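Local coordinates for CrmK (Actinoalloteichus sp. WH1-2216-6, PDB 5I1V), which is a flavin-dependent oxidase with covalently bound FAD, involved in recycling a shunt product during caerulomycin biosynthesis, at residues 339-344 with 451-456. Residues are numbered along the deposited sequence; the frame is centred on the assembly and turned at random.
Sequences RRKVKS and DIDLAD
Lys343 reaches from its strand to two aspartates of the 451-456 turn, and its whole length runs past Asp451. Lys343 CB lies 3.9 Å from Asp451 OD2, its CG 3.2 Å, and CD and CE keep beside the same oxygen. A bend at chi4 (-93°) then brings Lys343 NZ to the syn lone pair of Asp451 OD2 at 2.7 Å and to the anti lone pair of Asp453 OD2 at 2.9 Å. Lysine suits this place because its long chain carries one charge to both carboxylates; the short aspartate at 451 can offer one oxygen to each lysine. Lys341 NZ meets Asp451 OD1 at 2.7 Å from above the carboxylate plane, while Asp453 N approaches from the opposite face, making an Asx turn that starts the short 3-10 segment. A water joins Asp451 OD2 to Ser344 N. Replacing Asp451 with an alanine would probably take a close carboxylate from each buried lysine, leaving Lys341 to Glu67 and Lys343 to Asp453, and deprive the turn of its side-chain anchor. Arg422 also pairs with Asp453. The network thus fastens the loop after strand 442-444 to strand 339-347 of the large antiparallel sheet, beside helix 414-428, with the side chain of Val342 about 7 Å from the bound FAD.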
ATOM      1  N   ARG A 339      -2.678  12.542 -12.275  1.00 23.77           N
ATOM      2  CA  ARG A 339      -2.389  12.618 -13.709  1.00 22.66           C
ATOM      3  C   ARG A 339      -0.867  12.573 -13.875  1.00 24.50           C
ATOM      4  O   ARG A 339      -0.138  13.148 -13.057  1.00 24.28           O
ATOM      5  CB  ARG A 339      -3.009  13.871 -14.300  1.00 23.83           C
ATOM      6  CG  ARG A 339      -4.509  13.984 -14.105  1.00 24.54           C
ATOM      7  CD  ARG A 339      -5.078  15.338 -14.525  1.00 25.69           C
ATOM      8  NE  ARG A 339      -5.252  15.471 -15.973  1.00 26.69           N
ATOM      9  CZ  ARG A 339      -6.295  15.000 -16.662  1.00 28.97           C
ATOM     10  NH1 ARG A 339      -7.276  14.338 -16.063  1.00 30.50           N
ATOM     11  NH2 ARG A 339      -6.338  15.144 -17.977  1.00 30.67           N
ATOM     12  N   ARG A 340      -0.379  11.878 -14.889  1.00 22.78           N
ATOM     13  CA  ARG A 340       1.072  11.610 -15.016  1.00 24.69           C
ATOM     14  C   ARG A 340       1.547  11.572 -16.420  1.00 23.96           C
ATOM     15  O   ARG A 340       0.792  11.215 -17.333  1.00 26.80           O
ATOM     16  CB  ARG A 340       1.462  10.232 -14.440  1.00 26.19           C
ATOM     17  CG  ARG A 340       0.790   9.856 -13.149  1.00 30.81           C
ATOM     18  CD  ARG A 340       1.090   8.408 -12.765  1.00 32.92           C
ATOM     19  NE  ARG A 340       0.400   8.084 -11.510  1.00 35.07           N
ATOM     20  CZ  ARG A 340       0.850   8.421 -10.306  1.00 38.04           C
ATOM     21  NH1 ARG A 340       0.135   8.126  -9.227  1.00 39.76           N
ATOM     22  NH2 ARG A 340       2.007   9.074 -10.178  1.00 35.86           N
ATOM     23  N   LYS A 341       2.842  11.849 -16.598  1.00 23.38           N
ATOM     24  CA  LYS A 341       3.537  11.573 -17.819  1.00 23.18           C
ATOM     25  C   LYS A 341       4.943  11.041 -17.447  1.00 24.12           C
ATOM     26  O   LYS A 341       5.632  11.601 -16.582  1.00 22.52           O
ATOM     27  CB  LYS A 341       3.629  12.832 -18.663  1.00 26.43           C
ATOM     28  CG  LYS A 341       4.397  12.725 -19.970  1.00 25.83           C
ATOM     29  CD  LYS A 341       3.695  11.906 -21.018  1.00 29.49           C
ATOM     30  CE  LYS A 341       4.512  11.800 -22.305  1.00 33.14           C
ATOM     31  NZ  LYS A 341       4.239  10.525 -23.054  1.00 32.85           N
ATOM     32  N   VAL A 342       5.362   9.949 -18.076  1.00 22.85           N
ATOM     33  CA  VAL A 342       6.685   9.362 -17.790  1.00 23.62           C
ATOM     34  C   VAL A 342       7.478   9.241 -19.081  1.00 22.94           C
ATOM     35  O   VAL A 342       6.916   9.145 -20.172  1.00 23.17           O
ATOM     36  CB  VAL A 342       6.631   7.992 -17.102  1.00 27.20           C
ATOM     37  CG1 VAL A 342       5.988   8.101 -15.718  1.00 27.66           C
ATOM     38  CG2 VAL A 342       5.938   6.971 -18.028  1.00 28.24           C
ATOM     39  N   LYS A 343       8.796   9.325 -18.955  1.00 23.16           N
ATOM     40  CA  LYS A 343       9.691   9.053 -20.051  1.00 22.16           C
ATOM     41  C   LYS A 343      10.892   8.243 -19.505  1.00 21.91           C
ATOM     42  O   LYS A 343      11.127   8.174 -18.314  1.00 22.67           O
ATOM     43  CB  LYS A 343      10.169  10.372 -20.703  1.00 24.77           C
ATOM     44  CG  LYS A 343       9.058  11.231 -21.288  1.00 25.23           C
ATOM     45  CD  LYS A 343       9.609  12.469 -21.972  1.00 27.15           C
ATOM     46  CE  LYS A 343       8.536  13.217 -22.721  1.00 27.92           C
ATOM     47  NZ  LYS A 343       8.479  12.788 -24.149  1.00 29.62           N
ATOM     48  N   SER A 344      11.652   7.680 -20.405  1.00 20.43           N
ATOM     49  CA  SER A 344      12.682   6.740 -20.100  1.00 22.04           C
ATOM     50  C   SER A 344      13.832   6.920 -21.075  1.00 20.73           C
ATOM     51  O   SER A 344      13.603   7.269 -22.235  1.00 22.45           O
ATOM     52  CB  SER A 344      12.052   5.345 -20.221  1.00 25.76           C
ATOM     53  OG  SER A 344      12.943   4.389 -20.694  1.00 28.09           O
ATOM     54  N   ASP A 451       6.311   5.888 -24.066  1.00 20.60           N
ATOM     55  CA  ASP A 451       6.104   7.328 -24.287  1.00 22.58           C
ATOM     56  C   ASP A 451       5.702   7.521 -25.721  1.00 22.10           C
ATOM     57  O   ASP A 451       6.558   7.406 -26.616  1.00 22.07           O
ATOM     58  CB  ASP A 451       7.417   7.994 -24.037  1.00 23.92           C
ATOM     59  CG  ASP A 451       7.410   9.480 -24.330  1.00 26.99           C
ATOM     60  OD1 ASP A 451       6.345  10.074 -24.649  1.00 28.62           O
ATOM     61  OD2 ASP A 451       8.533  10.040 -24.222  1.00 28.49           O
ATOM     62  N   ILE A 452       4.448   7.870 -25.966  1.00 22.79           N
ATOM     63  CA  ILE A 452       3.998   7.929 -27.367  1.00 23.78           C
ATOM     64  C   ILE A 452       4.669   9.082 -28.135  1.00 28.08           C
ATOM     65  O   ILE A 452       4.631   9.101 -29.363  1.00 28.69           O
ATOM     66  CB  ILE A 452       2.459   8.019 -27.562  1.00 25.36           C
ATOM     67  CG1 ILE A 452       1.911   9.318 -26.951  1.00 27.83           C
ATOM     68  CG2 ILE A 452       1.811   6.700 -27.094  1.00 24.84           C
ATOM     69  CD1 ILE A 452       0.405   9.546 -27.036  1.00 31.60           C
ATOM     70  N   ASP A 453       5.267  10.030 -27.408  1.00 28.14           N
ATOM     71  CA  ASP A 453       6.069  11.104 -28.045  1.00 29.65           C
ATOM     72  C   ASP A 453       7.210  10.544 -28.910  1.00 31.34           C
ATOM     73  O   ASP A 453       7.624  11.227 -29.841  1.00 29.67           O
ATOM     74  CB  ASP A 453       6.622  12.100 -27.022  1.00 29.84           C
ATOM     75  CG  ASP A 453       5.522  12.819 -26.221  1.00 32.67           C
ATOM     76  OD1 ASP A 453       4.356  12.820 -26.663  1.00 32.31           O
ATOM     77  OD2 ASP A 453       5.822  13.380 -25.134  1.00 32.32           O
ATOM     78  N   LEU A 454       7.677   9.301 -28.670  1.00 27.88           N
ATOM     79  CA  LEU A 454       8.762   8.737 -29.499  1.00 28.44           C
ATOM     80  C   LEU A 454       8.282   8.388 -30.890  1.00 30.39           C
ATOM     81  O   LEU A 454       9.080   8.145 -31.750  1.00 30.86           O
ATOM     82  CB  LEU A 454       9.492   7.541 -28.848  1.00 28.13           C
ATOM     83  CG  LEU A 454      10.073   7.708 -27.438  1.00 31.89           C
ATOM     84  CD1 LEU A 454      10.884   6.490 -27.004  1.00 34.46           C
ATOM     85  CD2 LEU A 454      10.878   8.975 -27.250  1.00 31.73           C
ATOM     86  N   ALA A 455       6.975   8.358 -31.118  1.00 33.03           N
ATOM     87  CA  ALA A 455       6.453   8.148 -32.461  1.00 36.30           C
ATOM     88  C   ALA A 455       5.892   9.449 -33.045  1.00 35.92           C
ATOM     89  O   ALA A 455       5.270   9.443 -34.105  1.00 40.48           O
ATOM     90  CB  ALA A 455       5.385   7.060 -32.445  1.00 35.27           C
ATOM     91  N   ASP A 456       6.094  10.553 -32.334  1.00 33.95           N
ATOM     92  CA  ASP A 456       5.515  11.845 -32.721  1.00 37.82           C
ATOM     93  C   ASP A 456       6.601  12.620 -33.460  1.00 36.54           C
ATOM     94  O   ASP A 456       7.590  12.980 -32.838  1.00 33.16           O
ATOM     95  CB  ASP A 456       5.112  12.629 -31.489  1.00 36.48           C
ATOM     96  CG  ASP A 456       4.378  13.903 -31.821  1.00 36.54           C
ATOM     97  OD1 ASP A 456       4.595  14.474 -32.907  1.00 38.27           O
ATOM     98  OD2 ASP A 456       3.594  14.351 -30.985  1.00 33.32           O
TER
HETATM   99  O   HOH W   1      10.584   8.221 -23.426  1.00 27.12           O